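PDB 4XSO: Alr3699 protein, which is of unassigned function but has the two-domain GT-B architecture of glycosyltransferases, a family 4 domain followed by a group 1 domain. Local coordinates for residues Leu99-Thr104 against Val123-Asp128; Ser152-Asn157 against Glu173-Ile178; Ile9-Gln14 against Asp27-Tyr32. One frame throughout, in Å; residues are numbered along the deposited sequence.

All three contacts lie in the N-terminal, Rossmann-like domain, on its seven-stranded parallel sheet. Along the chain contact 3 closes first, then contact 1, then contact 2, and each belongs to a separate beta-alpha-beta unit. Contact 3 sets a helix on strand 9-13; contact 1 pairs the neighbouring strand in the sheet, 99-102, with 122-126; contact 2 continues to 153-156 and 175-177, the last at the sheet's border. The centre of contact 1 is about 9 Å from that of either other contact, whereas those of contacts 2 and 3 are about 16 Å apart. Helix 370-382, at the chain's end, packs back on this domain at contacts 2 and 3, joining the two halves of the GT-B fold.

Contact 1 (Leu99-Thr104 against Val123-Asp128); sequences LIYANT and VYHLHD
Val123 lays its CG1 methyl over one face of the Tyr101 ring, 4.0 Å above the plane and displaced toward the rim, while its other methyl, CG2, meets Leu99 CD1. Tyr101 and His125 both leave their strands with CG anti to the backbone N (chi1 -170° in Tyr101), and lie side by side, pointing the same way. They join at their ends: Tyr101 OH is hydrogen-bonded to His125 ND1 at 2.9 Å, at the edge of the imidazole, although the ring planes are turned 53° apart.

Beneath these side chains, parallel strand pairing carries the backbone. Ile100 O accepts from Val123 N, Ala102 N donates to Val123 O, and Ala102 O receives His125 N at 2.8 Å.

Beyond the strands, His127 NE2 donates to Asn103 OD1 at 2.6 Å. The acceptor lies in the imidazole plane, but the donor sits 37° out of the amide's carbonyl plane. Asn103 ND2 is held by Asp13 and Ala21 O, fixing the amide's rotation. A water bridges the C-terminal ends of the two segments, donating to Asn103 O and His125 O and accepting from His127 N. His127 ND1 is hydrogen-bonded to a glycerol, probably from the crystallisation liquor, which may mark a pocket here at the C-terminal edge of a parallel Rossmann-like sheet, which in GT-B proteins faces the cleft between the two domains.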
ATOM      1  N   LEU A  99       7.812  15.524   6.006  1.00 34.45           N
ATOM      2  CA  LEU A  99       7.465  15.590   4.638  1.00 32.18           C
ATOM      3  C   LEU A  99       8.136  14.418   3.884  1.00 33.71           C
ATOM      4  O   LEU A  99       9.275  14.037   4.181  1.00 30.08           O
ATOM      5  CB  LEU A  99       7.992  16.928   4.086  1.00 39.32           C
ATOM      6  CG  LEU A  99       7.586  17.147   2.594  1.00 40.61           C
ATOM      7  CD1 LEU A  99       7.077  18.538   2.353  1.00 48.24           C
ATOM      8  CD2 LEU A  99       8.705  16.862   1.609  1.00 42.81           C
ATOM      9  N   ILE A 100       7.431  13.883   2.896  1.00 31.45           N
ATOM     10  CA  ILE A 100       7.914  12.797   2.091  1.00 28.15           C
ATOM     11  C   ILE A 100       8.104  13.356   0.698  1.00 32.49           C
ATOM     12  O   ILE A 100       7.164  13.970   0.137  1.00 28.62           O
ATOM     13  CB  ILE A 100       6.899  11.622   2.020  1.00 27.89           C
ATOM     14  CG1 ILE A 100       6.614  11.048   3.400  1.00 33.31           C
ATOM     15  CG2 ILE A 100       7.383  10.514   1.150  1.00 28.07           C
ATOM     16  CD1 ILE A 100       5.370  10.145   3.315  1.00 34.51           C
ATOM     17  N   TYR A 101       9.320  13.147   0.139  1.00 32.06           N
ATOM     18  CA  TYR A 101       9.672  13.746  -1.156  1.00 32.92           C
ATOM     19  C   TYR A 101      10.084  12.606  -2.074  1.00 33.03           C
ATOM     20  O   TYR A 101      11.180  12.046  -1.953  1.00 31.85           O
ATOM     21  CB  TYR A 101      10.778  14.786  -0.923  1.00 32.01           C
ATOM     22  CG  TYR A 101      11.160  15.695  -2.028  1.00 30.86           C
ATOM     23  CD1 TYR A 101      11.784  15.236  -3.165  1.00 32.44           C
ATOM     24  CD2 TYR A 101      11.057  17.077  -1.849  1.00 36.00           C
ATOM     25  CE1 TYR A 101      12.256  16.113  -4.137  1.00 33.63           C
ATOM     26  CE2 TYR A 101      11.506  17.977  -2.822  1.00 33.27           C
ATOM     27  CZ  TYR A 101      12.099  17.501  -3.957  1.00 32.43           C
ATOM     28  OH  TYR A 101      12.548  18.390  -4.908  1.00 30.08           O
ATOM     29  N   ALA A 102       9.134  12.203  -2.903  1.00 29.61           N
ATOM     30  CA  ALA A 102       9.302  11.065  -3.841  1.00 31.03           C
ATOM     31  C   ALA A 102       9.894  11.550  -5.147  1.00 29.76           C
ATOM     32  O   ALA A 102       9.347  12.455  -5.804  1.00 28.68           O
ATOM     33  CB  ALA A 102       7.966  10.397  -4.084  1.00 30.29           C
ATOM     34  N   ASN A 103      10.993  10.894  -5.527  1.00 30.51           N
ATOM     35  CA  ASN A 103      11.828  11.309  -6.621  1.00 31.08           C
ATOM     36  C   ASN A 103      11.753  10.420  -7.887  1.00 30.61           C
ATOM     37  O   ASN A 103      12.392  10.707  -8.882  1.00 31.23           O
ATOM     38  CB  ASN A 103      13.258  11.454  -6.114  1.00 30.96           C
ATOM     39  CG  ASN A 103      14.080  12.420  -6.970  1.00 31.21           C
ATOM     40  OD1 ASN A 103      13.722  13.554  -7.107  1.00 31.13           O
ATOM     41  ND2 ASN A 103      15.212  11.958  -7.507  1.00 34.68           N
ATOM     42  N   THR A 104      10.958   9.361  -7.832  1.00 33.59           N
ATOM     43  CA  THR A 104      10.823   8.419  -8.934  1.00 30.72           C
ATOM     44  C   THR A 104       9.455   7.815  -8.808  1.00 29.99           C
ATOM     45  O   THR A 104       8.731   8.055  -7.811  1.00 26.86           O
ATOM     46  CB  THR A 104      11.871   7.261  -8.919  1.00 32.63           C
ATOM     47  OG1 THR A 104      11.575   6.347  -7.844  1.00 33.52           O
ATOM     48  CG2 THR A 104      13.277   7.781  -8.824  1.00 34.48           C
ATOM     49  N   VAL A 123       5.409  15.371  -1.656  1.00 27.41           N
ATOM     50  CA  VAL A 123       5.879  16.050  -2.843  1.00 26.25           C
ATOM     51  C   VAL A 123       6.397  14.983  -3.759  1.00 25.38           C
ATOM     52  O   VAL A 123       7.096  14.076  -3.339  1.00 26.73           O
ATOM     53  CB  VAL A 123       7.058  17.008  -2.548  1.00 30.16           C
ATOM     54  CG1 VAL A 123       7.531  17.578  -3.865  1.00 34.21           C
ATOM     55  CG2 VAL A 123       6.641  18.141  -1.582  1.00 33.06           C
ATOM     56  N   TYR A 124       6.007  15.064  -5.005  1.00 27.70           N
ATOM     57  CA  TYR A 124       6.508  14.256  -6.051  1.00 24.96           C
ATOM     58  C   TYR A 124       7.363  15.152  -6.988  1.00 28.29           C
ATOM     59  O   TYR A 124       6.870  16.116  -7.516  1.00 28.89           O
ATOM     60  CB  TYR A 124       5.322  13.721  -6.854  1.00 30.05           C
ATOM     61  CG  TYR A 124       5.611  12.854  -8.074  1.00 28.19           C
ATOM     62  CD1 TYR A 124       6.727  12.095  -8.167  1.00 31.78           C
ATOM     63  CD2 TYR A 124       4.661  12.764  -9.118  1.00 34.60           C
ATOM     64  CE1 TYR A 124       6.949  11.278  -9.261  1.00 29.62           C
ATOM     65  CE2 TYR A 124       4.863  11.960 -10.221  1.00 29.09           C
ATOM     66  CZ  TYR A 124       6.013  11.212 -10.271  1.00 35.21           C
ATOM     67  OH  TYR A 124       6.244  10.353 -11.319  1.00 39.20           O
ATOM     68  N   HIS A 125       8.624  14.808  -7.159  1.00 28.79           N
ATOM     69  CA  HIS A 125       9.494  15.450  -8.149  1.00 28.88           C
ATOM     70  C   HIS A 125       9.615  14.583  -9.329  1.00 32.55           C
ATOM     71  O   HIS A 125      10.131  13.478  -9.217  1.00 28.54           O
ATOM     72  CB  HIS A 125      10.863  15.641  -7.552  1.00 33.53           C
ATOM     73  CG  HIS A 125      11.690  16.597  -8.310  1.00 32.74           C
ATOM     74  ND1 HIS A 125      12.543  17.462  -7.685  1.00 34.23           N
ATOM     75  CD2 HIS A 125      11.788  16.849  -9.640  1.00 38.91           C
ATOM     76  CE1 HIS A 125      13.162  18.192  -8.594  1.00 41.39           C
ATOM     77  NE2 HIS A 125      12.730  17.836  -9.787  1.00 36.56           N
ATOM     78  N   LEU A 126       9.024  15.057 -10.421  1.00 32.20           N
ATOM     79  CA  LEU A 126       8.817  14.311 -11.621  1.00 32.47           C
ATOM     80  C   LEU A 126      10.026  14.607 -12.502  1.00 32.64           C
ATOM     81  O   LEU A 126      10.227  15.759 -12.970  1.00 35.95           O
ATOM     82  CB  LEU A 126       7.539  14.839 -12.263  1.00 33.36           C
ATOM     83  CG  LEU A 126       7.112  14.264 -13.626  1.00 34.62           C
ATOM     84  CD1 LEU A 126       6.834  12.769 -13.576  1.00 35.25           C
ATOM     85  CD2 LEU A 126       5.881  14.975 -14.144  1.00 31.84           C
ATOM     86  N   HIS A 127      10.849  13.599 -12.725  1.00 32.16           N
ATOM     87  CA  HIS A 127      11.996  13.737 -13.567  1.00 35.03           C
ATOM     88  C   HIS A 127      11.794  13.049 -14.932  1.00 40.10           C
ATOM     89  O   HIS A 127      12.703  13.115 -15.772  1.00 38.79           O
ATOM     90  CB  HIS A 127      13.240  13.133 -12.928  1.00 34.29           C
ATOM     91  CG  HIS A 127      13.653  13.777 -11.645  1.00 30.86           C
ATOM     92  ND1 HIS A 127      14.409  14.916 -11.610  1.00 33.10           N
ATOM     93  CD2 HIS A 127      13.447  13.426 -10.354  1.00 32.40           C
ATOM     94  CE1 HIS A 127      14.645  15.268 -10.363  1.00 31.81           C
ATOM     95  NE2 HIS A 127      14.094  14.365  -9.576  1.00 33.79           N
ATOM     96  N   ASP A 128      10.637  12.412 -15.152  1.00 37.11           N
ATOM     97  CA  ASP A 128      10.393  11.646 -16.403  1.00 40.98           C
ATOM     98  C   ASP A 128       9.369  12.363 -17.274  1.00 40.11           C
ATOM     99  O   ASP A 128       8.560  13.158 -16.788  1.00 38.06           O
ATOM    100  CB  ASP A 128       9.808  10.261 -16.125  1.00 46.29           C
ATOM    101  CG  ASP A 128      10.652   9.417 -15.145  1.00 49.92           C
ATOM    102  OD1 ASP A 128      11.841   9.244 -15.414  1.00 49.22           O
ATOM    103  OD2 ASP A 128      10.094   8.893 -14.153  1.00 50.49           O
TER
HETATM  104  O   HOH W   1      10.649  11.343 -10.988  1.00 36.88           O

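Contact 2 (Ser152-Asn157 against Glu173-Ile178); sequences SLVIAN and ELTKVI
Ile155 drives its CG2 branch against Ile178, reaching CB at 3.9 Å and also touching CG1 and CD1. With chi1 at -65°, CG2 stands anti to the backbone N, which turns this branch to the neighbouring strand. Helix 370-382 buries this end further, its Gln376 and Ile377 lying on Ile178. Equally well packed is Leu174, in the 3-10 turn before strand 175-177: its CD1 is 4.2 Å from Val154 CG2, and its O accepts from Val154 N at 2.9 Å. That bond starts a ladder of four, continued by Lys176 N to Val154 O at 3.1 Å, Ala156 N to Lys176 O at 2.8 Å, and Ile178 N to Ala156 O. The ladder is parallel, and helix 159-167 makes the beta-alpha-beta crossover between the two strands of this Rossmann-like fold; its Phe165 covers Val154 and Thr175 on the other face of the sheet, where Thr175 OG1 turns to Ala172 O and Gln162.

The loose side faces solvent. Exposed Ser152 offers its carbonyl oxygen to Leu174 CD2. Lys176, on the outermost strand, touches Leu153 CD1 with its CB at 4.3 Å, while the extended lysine chain runs out from the pair, and NZ is hydrogen-bonded to a glycerol.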
ATOM      1  N   SER A 152       0.780  17.013  -2.468  1.00 31.85           N
ATOM      2  CA  SER A 152       0.531  18.393  -2.308  1.00 30.92           C
ATOM      3  C   SER A 152       1.101  19.222  -3.442  1.00 31.92           C
ATOM      4  O   SER A 152       0.711  20.354  -3.615  1.00 29.42           O
ATOM      5  CB  SER A 152       1.163  18.895  -0.987  1.00 34.00           C
ATOM      6  OG  SER A 152       0.440  18.371   0.082  1.00 32.63           O
ATOM      7  N   LEU A 153       2.088  18.679  -4.150  1.00 30.23           N
ATOM      8  CA  LEU A 153       2.839  19.435  -5.107  1.00 29.89           C
ATOM      9  C   LEU A 153       3.546  18.420  -6.030  1.00 27.86           C
ATOM     10  O   LEU A 153       4.033  17.407  -5.576  1.00 28.51           O
ATOM     11  CB  LEU A 153       3.866  20.276  -4.347  1.00 35.65           C
ATOM     12  CG  LEU A 153       4.984  20.794  -5.219  1.00 40.92           C
ATOM     13  CD1 LEU A 153       4.449  21.941  -6.062  1.00 41.41           C
ATOM     14  CD2 LEU A 153       6.137  21.239  -4.314  1.00 46.88           C
ATOM     15  N   VAL A 154       3.591  18.720  -7.318  1.00 28.63           N
ATOM     16  CA  VAL A 154       4.329  17.918  -8.282  1.00 26.57           C
ATOM     17  C   VAL A 154       5.374  18.843  -8.907  1.00 30.27           C
ATOM     18  O   VAL A 154       5.025  19.791  -9.593  1.00 28.36           O
ATOM     19  CB  VAL A 154       3.399  17.388  -9.355  1.00 27.34           C
ATOM     20  CG1 VAL A 154       4.178  16.760 -10.493  1.00 29.13           C
ATOM     21  CG2 VAL A 154       2.449  16.369  -8.723  1.00 26.54           C
ATOM     22  N   ILE A 155       6.651  18.599  -8.618  1.00 28.19           N
ATOM     23  CA  ILE A 155       7.730  19.417  -9.160  1.00 27.68           C
ATOM     24  C   ILE A 155       8.160  18.783 -10.430  1.00 28.38           C
ATOM     25  O   ILE A 155       8.487  17.600 -10.461  1.00 30.43           O
ATOM     26  CB  ILE A 155       8.923  19.507  -8.177  1.00 30.30           C
ATOM     27  CG1 ILE A 155       8.482  20.240  -6.912  1.00 33.76           C
ATOM     28  CG2 ILE A 155      10.058  20.287  -8.805  1.00 28.30           C
ATOM     29  CD1 ILE A 155       9.560  20.270  -5.841  1.00 35.42           C
ATOM     30  N   ALA A 156       8.086  19.522 -11.523  1.00 30.24           N
ATOM     31  CA  ALA A 156       8.495  18.976 -12.831  1.00 29.34           C
ATOM     32  C   ALA A 156       9.816  19.608 -13.293  1.00 27.39           C
ATOM     33  O   ALA A 156      10.024  20.786 -13.078  1.00 31.58           O
ATOM     34  CB  ALA A 156       7.402  19.192 -13.858  1.00 31.88           C
ATOM     35  N   ASN A 157      10.722  18.803 -13.842  1.00 26.68           N
ATOM     36  CA  ASN A 157      12.063  19.255 -14.207  1.00 29.48           C
ATOM     37  C   ASN A 157      12.087  20.014 -15.510  1.00 29.81           C
ATOM     38  O   ASN A 157      13.082  20.662 -15.894  1.00 29.14           O
ATOM     39  CB  ASN A 157      13.044  18.097 -14.152  1.00 29.15           C
ATOM     40  CG  ASN A 157      12.745  17.001 -15.209  1.00 31.64           C
ATOM     41  OD1 ASN A 157      11.704  17.029 -15.899  1.00 28.83           O
ATOM     42  ND2 ASN A 157      13.688  16.058 -15.344  1.00 32.66           N
ATOM     43  N   GLU A 173      -2.834  22.082 -11.978  1.00 27.65           N
ATOM     44  CA  GLU A 173      -2.699  23.063 -10.922  1.00 31.14           C
ATOM     45  C   GLU A 173      -1.766  22.605  -9.766  1.00 29.83           C
ATOM     46  O   GLU A 173      -1.439  23.372  -8.874  1.00 27.31           O
ATOM     47  CB  GLU A 173      -4.063  23.515 -10.374  1.00 34.60           C
ATOM     48  CG  GLU A 173      -4.896  22.522  -9.533  1.00 37.40           C
ATOM     49  CD  GLU A 173      -5.613  21.407 -10.326  1.00 41.62           C
ATOM     50  OE1 GLU A 173      -5.446  21.262 -11.593  1.00 37.91           O
ATOM     51  OE2 GLU A 173      -6.387  20.661  -9.654  1.00 42.51           O
ATOM     52  N   LEU A 174      -1.395  21.337  -9.759  1.00 31.06           N
ATOM     53  CA  LEU A 174      -0.535  20.814  -8.779  1.00 31.71           C
ATOM     54  C   LEU A 174       0.942  21.033  -9.178  1.00 30.19           C
ATOM     55  O   LEU A 174       1.822  20.770  -8.377  1.00 33.91           O
ATOM     56  CB  LEU A 174      -0.751  19.305  -8.604  1.00 33.74           C
ATOM     57  CG  LEU A 174      -1.816  18.722  -7.692  1.00 36.86           C
ATOM     58  CD1 LEU A 174      -1.520  17.218  -7.527  1.00 35.66           C
ATOM     59  CD2 LEU A 174      -1.937  19.415  -6.316  1.00 36.39           C
ATOM     60  N   THR A 175       1.221  21.487 -10.411  1.00 32.75           N
ATOM     61  CA  THR A 175       2.555  21.325 -10.970  1.00 29.81           C
ATOM     62  C   THR A 175       3.281  22.643 -10.879  1.00 29.87           C
ATOM     63  O   THR A 175       2.646  23.651 -10.872  1.00 30.52           O
ATOM     64  CB  THR A 175       2.573  20.907 -12.474  1.00 31.06           C
ATOM     65  OG1 THR A 175       1.972  21.925 -13.283  1.00 28.47           O
ATOM     66  CG2 THR A 175       1.857  19.587 -12.671  1.00 34.10           C
ATOM     67  N   LYS A 176       4.596  22.583 -10.773  1.00 29.50           N
ATOM     68  CA  LYS A 176       5.451  23.712 -10.820  1.00 30.46           C
ATOM     69  C   LYS A 176       6.719  23.230 -11.496  1.00 28.35           C
ATOM     70  O   LYS A 176       7.275  22.211 -11.082  1.00 31.94           O
ATOM     71  CB  LYS A 176       5.832  24.160  -9.427  1.00 30.19           C
ATOM     72  CG  LYS A 176       6.739  25.406  -9.501  1.00 36.37           C
ATOM     73  CD  LYS A 176       7.029  26.054  -8.165  1.00 40.66           C
ATOM     74  CE  LYS A 176       8.308  26.900  -8.279  1.00 47.77           C
ATOM     75  NZ  LYS A 176       8.284  27.945  -9.341  1.00 47.37           N
ATOM     76  N   VAL A 177       7.266  23.994 -12.424  1.00 24.59           N
ATOM     77  CA  VAL A 177       8.473  23.609 -13.089  1.00 24.82           C
ATOM     78  C   VAL A 177       9.670  24.139 -12.285  1.00 25.23           C
ATOM     79  O   VAL A 177       9.664  25.281 -11.970  1.00 26.06           O
ATOM     80  CB  VAL A 177       8.569  24.113 -14.559  1.00 27.14           C
ATOM     81  CG1 VAL A 177       9.931  23.929 -15.119  1.00 28.52           C
ATOM     82  CG2 VAL A 177       7.523  23.408 -15.455  1.00 29.58           C
ATOM     83  N   ILE A 178      10.624  23.298 -11.921  1.00 25.32           N
ATOM     84  CA  ILE A 178      11.889  23.763 -11.293  1.00 25.52           C
ATOM     85  C   ILE A 178      12.967  22.962 -11.990  1.00 26.32           C
ATOM     86  O   ILE A 178      12.973  21.750 -11.963  1.00 27.76           O
ATOM     87  CB  ILE A 178      11.969  23.534  -9.789  1.00 31.31           C
ATOM     88  CG1 ILE A 178      10.872  24.273  -9.060  1.00 32.40           C
ATOM     89  CG2 ILE A 178      13.323  24.016  -9.230  1.00 30.01           C
ATOM     90  CD1 ILE A 178      10.928  24.055  -7.576  1.00 34.47           C
TER

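Contact 3 (Ile9-Gln14 against Asp27-Tyr32); sequences ILFLDQ and DIAKPY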
ATOM      1  N   ILE A   9      12.990  15.978   6.107  1.00 33.03           N
ATOM      2  CA  ILE A   9      12.524  15.384   4.865  1.00 31.52           C
ATOM      3  C   ILE A   9      12.922  13.954   4.720  1.00 29.87           C
ATOM      4  O   ILE A   9      14.112  13.634   4.917  1.00 30.96           O
ATOM      5  CB  ILE A   9      13.028  16.156   3.628  1.00 30.13           C
ATOM      6  CG1 ILE A   9      12.692  17.625   3.734  1.00 33.36           C
ATOM      7  CG2 ILE A   9      12.502  15.508   2.320  1.00 30.16           C
ATOM      8  CD1 ILE A   9      13.032  18.425   2.456  1.00 34.84           C
ATOM      9  N   LEU A  10      11.947  13.108   4.348  1.00 24.59           N
ATOM     10  CA  LEU A  10      12.224  11.815   3.945  1.00 26.77           C
ATOM     11  C   LEU A  10      12.118  11.767   2.398  1.00 28.52           C
ATOM     12  O   LEU A  10      11.024  11.842   1.830  1.00 30.09           O
ATOM     13  CB  LEU A  10      11.301  10.766   4.699  1.00 29.61           C
ATOM     14  CG  LEU A  10      11.396   9.355   4.057  1.00 28.22           C
ATOM     15  CD1 LEU A  10      12.747   8.736   4.301  1.00 29.49           C
ATOM     16  CD2 LEU A  10      10.324   8.370   4.529  1.00 28.75           C
ATOM     17  N   PHE A  11      13.256  11.638   1.754  1.00 25.96           N
ATOM     18  CA  PHE A  11      13.390  11.566   0.298  1.00 28.35           C
ATOM     19  C   PHE A  11      13.315  10.105   0.022  1.00 34.41           C
ATOM     20  O   PHE A  11      13.887   9.308   0.793  1.00 30.42           O
ATOM     21  CB  PHE A  11      14.735  12.104  -0.225  1.00 27.98           C
ATOM     22  CG  PHE A  11      14.940  13.591  -0.056  1.00 26.35           C
ATOM     23  CD1 PHE A  11      14.424  14.499  -0.988  1.00 28.53           C
ATOM     24  CD2 PHE A  11      15.671  14.091   1.025  1.00 26.82           C
ATOM     25  CE1 PHE A  11      14.609  15.850  -0.846  1.00 28.14           C
ATOM     26  CE2 PHE A  11      15.964  15.452   1.080  1.00 26.66           C
ATOM     27  CZ  PHE A  11      15.399  16.336   0.200  1.00 28.69           C
ATOM     28  N   LEU A  12      12.621   9.762  -1.060  1.00 31.35           N
ATOM     29  CA  LEU A  12      12.509   8.403  -1.499  1.00 32.86           C
ATOM     30  C   LEU A  12      12.858   8.248  -2.950  1.00 33.02           C
ATOM     31  O   LEU A  12      12.465   9.041  -3.824  1.00 33.28           O
ATOM     32  CB  LEU A  12      11.053   7.905  -1.313  1.00 31.96           C
ATOM     33  CG  LEU A  12      10.521   7.733   0.076  1.00 33.78           C
ATOM     34  CD1 LEU A  12       9.025   7.340   0.002  1.00 37.47           C
ATOM     35  CD2 LEU A  12      11.345   6.651   0.774  1.00 35.64           C
ATOM     36  N   ASP A  13      13.593   7.192  -3.259  1.00 31.62           N
ATOM     37  CA  ASP A  13      14.029   7.015  -4.629  1.00 31.61           C
ATOM     38  C   ASP A  13      14.213   5.520  -4.931  1.00 37.20           C
ATOM     39  O   ASP A  13      14.847   4.806  -4.183  1.00 32.71           O
ATOM     40  CB  ASP A  13      15.289   7.838  -4.891  1.00 33.68           C
ATOM     41  CG  ASP A  13      15.697   7.867  -6.370  1.00 35.78           C
ATOM     42  OD1 ASP A  13      15.925   6.773  -6.966  1.00 44.10           O
ATOM     43  OD2 ASP A  13      15.881   8.987  -6.937  1.00 39.84           O
ATOM     44  N   GLN A  14      13.654   5.042  -6.047  1.00 36.51           N
ATOM     45  CA  GLN A  14      13.554   3.588  -6.230  1.00 38.01           C
ATOM     46  C   GLN A  14      14.892   2.944  -6.590  1.00 34.24           C
ATOM     47  O   GLN A  14      15.079   1.749  -6.382  1.00 43.19           O
ATOM     48  CB  GLN A  14      12.528   3.217  -7.318  1.00 34.92           C
ATOM     49  CG  GLN A  14      13.064   3.421  -8.725  1.00 36.81           C
ATOM     50  CD  GLN A  14      11.913   3.582  -9.752  1.00 45.14           C
ATOM     51  OE1 GLN A  14      10.916   4.241  -9.508  1.00 35.99           O
ATOM     52  NE2 GLN A  14      12.073   2.968 -10.898  1.00 47.09           N
ATOM     53  N   ASP A  27      21.987  17.031  -5.136  1.00 32.13           N
ATOM     54  CA  ASP A  27      21.927  18.488  -5.117  1.00 33.83           C
ATOM     55  C   ASP A  27      20.702  19.017  -4.388  1.00 34.51           C
ATOM     56  O   ASP A  27      20.780  19.996  -3.580  1.00 34.12           O
ATOM     57  CB  ASP A  27      21.961  19.037  -6.579  1.00 38.67           C
ATOM     58  CG  ASP A  27      23.342  18.812  -7.272  1.00 49.72           C
ATOM     59  OD1 ASP A  27      24.392  18.870  -6.575  1.00 60.36           O
ATOM     60  OD2 ASP A  27      23.378  18.507  -8.484  1.00 53.58           O
ATOM     61  N   ILE A  28      19.571  18.351  -4.579  1.00 32.50           N
ATOM     62  CA  ILE A  28      18.333  18.785  -3.862  1.00 30.30           C
ATOM     63  C   ILE A  28      18.456  18.542  -2.340  1.00 31.92           C
ATOM     64  O   ILE A  28      18.117  19.390  -1.562  1.00 30.23           O
ATOM     65  CB  ILE A  28      17.119  18.049  -4.434  1.00 33.39           C
ATOM     66  CG1 ILE A  28      16.821  18.451  -5.877  1.00 34.84           C
ATOM     67  CG2 ILE A  28      15.896  18.313  -3.610  1.00 29.55           C
ATOM     68  CD1 ILE A  28      16.047  17.375  -6.622  1.00 41.87           C
ATOM     69  N   ALA A  29      19.034  17.402  -1.963  1.00 32.26           N
ATOM     70  CA  ALA A  29      19.154  16.952  -0.600  1.00 33.01           C
ATOM     71  C   ALA A  29      20.276  17.584   0.264  1.00 38.18           C
ATOM     72  O   ALA A  29      20.128  17.722   1.503  1.00 34.54           O
ATOM     73  CB  ALA A  29      19.298  15.454  -0.616  1.00 36.47           C
ATOM     74  N   LYS A  30      21.357  18.033  -0.357  1.00 36.81           N
ATOM     75  CA  LYS A  30      22.495  18.519   0.405  1.00 42.58           C
ATOM     76  C   LYS A  30      22.185  19.596   1.403  1.00 36.58           C
ATOM     77  O   LYS A  30      22.692  19.516   2.502  1.00 40.85           O
ATOM     78  CB  LYS A  30      23.678  18.983  -0.499  1.00 49.66           C
ATOM     79  CG  LYS A  30      24.746  17.901  -0.695  1.00 58.79           C
ATOM     80  CD  LYS A  30      26.017  18.398  -1.403  1.00 65.09           C
ATOM     81  CE  LYS A  30      25.843  18.539  -2.912  1.00 59.87           C
ATOM     82  NZ  LYS A  30      27.128  18.750  -3.643  1.00 68.06           N
ATOM     83  N   PRO A  31      21.353  20.603   1.030  1.00 35.98           N
ATOM     84  CA  PRO A  31      20.992  21.655   1.952  1.00 36.84           C
ATOM     85  C   PRO A  31      20.237  21.124   3.162  1.00 35.04           C
ATOM     86  O   PRO A  31      20.106  21.854   4.171  1.00 30.67           O
ATOM     87  CB  PRO A  31      20.092  22.592   1.127  1.00 36.04           C
ATOM     88  CG  PRO A  31      20.441  22.305  -0.276  1.00 34.28           C
ATOM     89  CD  PRO A  31      20.854  20.870  -0.329  1.00 36.39           C
ATOM     90  N   TYR A  32      19.745  19.890   3.062  1.00 30.87           N
ATOM     91  CA  TYR A  32      18.840  19.355   4.126  1.00 32.29           C
ATOM     92  C   TYR A  32      19.501  18.178   4.826  1.00 31.66           C
ATOM     93  O   TYR A  32      18.870  17.486   5.636  1.00 28.92           O
ATOM     94  CB  TYR A  32      17.485  18.884   3.522  1.00 30.94           C
ATOM     95  CG  TYR A  32      16.800  20.006   2.859  1.00 31.06           C
ATOM     96  CD1 TYR A  32      16.103  20.954   3.629  1.00 35.23           C
ATOM     97  CD2 TYR A  32      16.795  20.126   1.470  1.00 29.26           C
ATOM     98  CE1 TYR A  32      15.477  22.053   3.054  1.00 33.96           C
ATOM     99  CE2 TYR A  32      16.155  21.203   0.864  1.00 28.72           C
ATOM    100  CZ  TYR A  32      15.499  22.162   1.653  1.00 35.58           C
ATOM    101  OH  TYR A  32      14.944  23.270   1.064  1.00 35.33           O
TER
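Phe11 and Tyr32 are the flat groups of this contact, and each has carbon on both faces. The setting is the first beta-alpha-beta unit of the Rossmann-like domain: strand 9-13 opens the fold, and the C-terminal part of helix 20-29 and the 3-10 turn that follows pack on the strand before the chain continues into strand 36-40. The CB of Ala29 lies over one face of the Phe11 ring, 28° off the normal, as a CH-pi contact whose closest pair is Ala29 CB to Phe11 CE2 at 3.7 Å. Ile9 CG2, from the same strand as the phenyl, occupies the opposite face and stands over its centre. The edge of Phe11 is taken by Tyr32 CD2, which is 4.2 Å from Phe11 CZ. Tyr32 in turn receives Ile9 CD1 almost on its ring axis, 10° off the normal and 4.1 Å from the centroid, while Pro31 CB backs its other face.

Ile9 and Phe11, two residues apart, project to the same face of the sheet and toward the helix. Ile9 reaches across because its CG1-CD1 arm is extended (chi2 -174°), and one isoleucine thereby serves both rings, CG2 on the phenyl and CD1 on the phenol. Ile28 adds a methyl, CG2, at 3.9 Å from Phe11 CE1.

Contact is thus wholly between apolar surfaces. Tyr101 of strand 99-102 meets Phe11 edge-to-face, and helix 370-382 closes over the cluster through Leu381 on Ile9, Ile377 on Ile28 and Ala378 on Tyr32. That return of the C-terminal helix to the first domain is a familiar feature of GT-B proteins. A backbone bond holds Tyr32 in position as well, its N donating to Ala29 O at 2.7 Å. Ile28 O merely lies in the plane of the phenol ring, 3.4 Å from Tyr32 CD2.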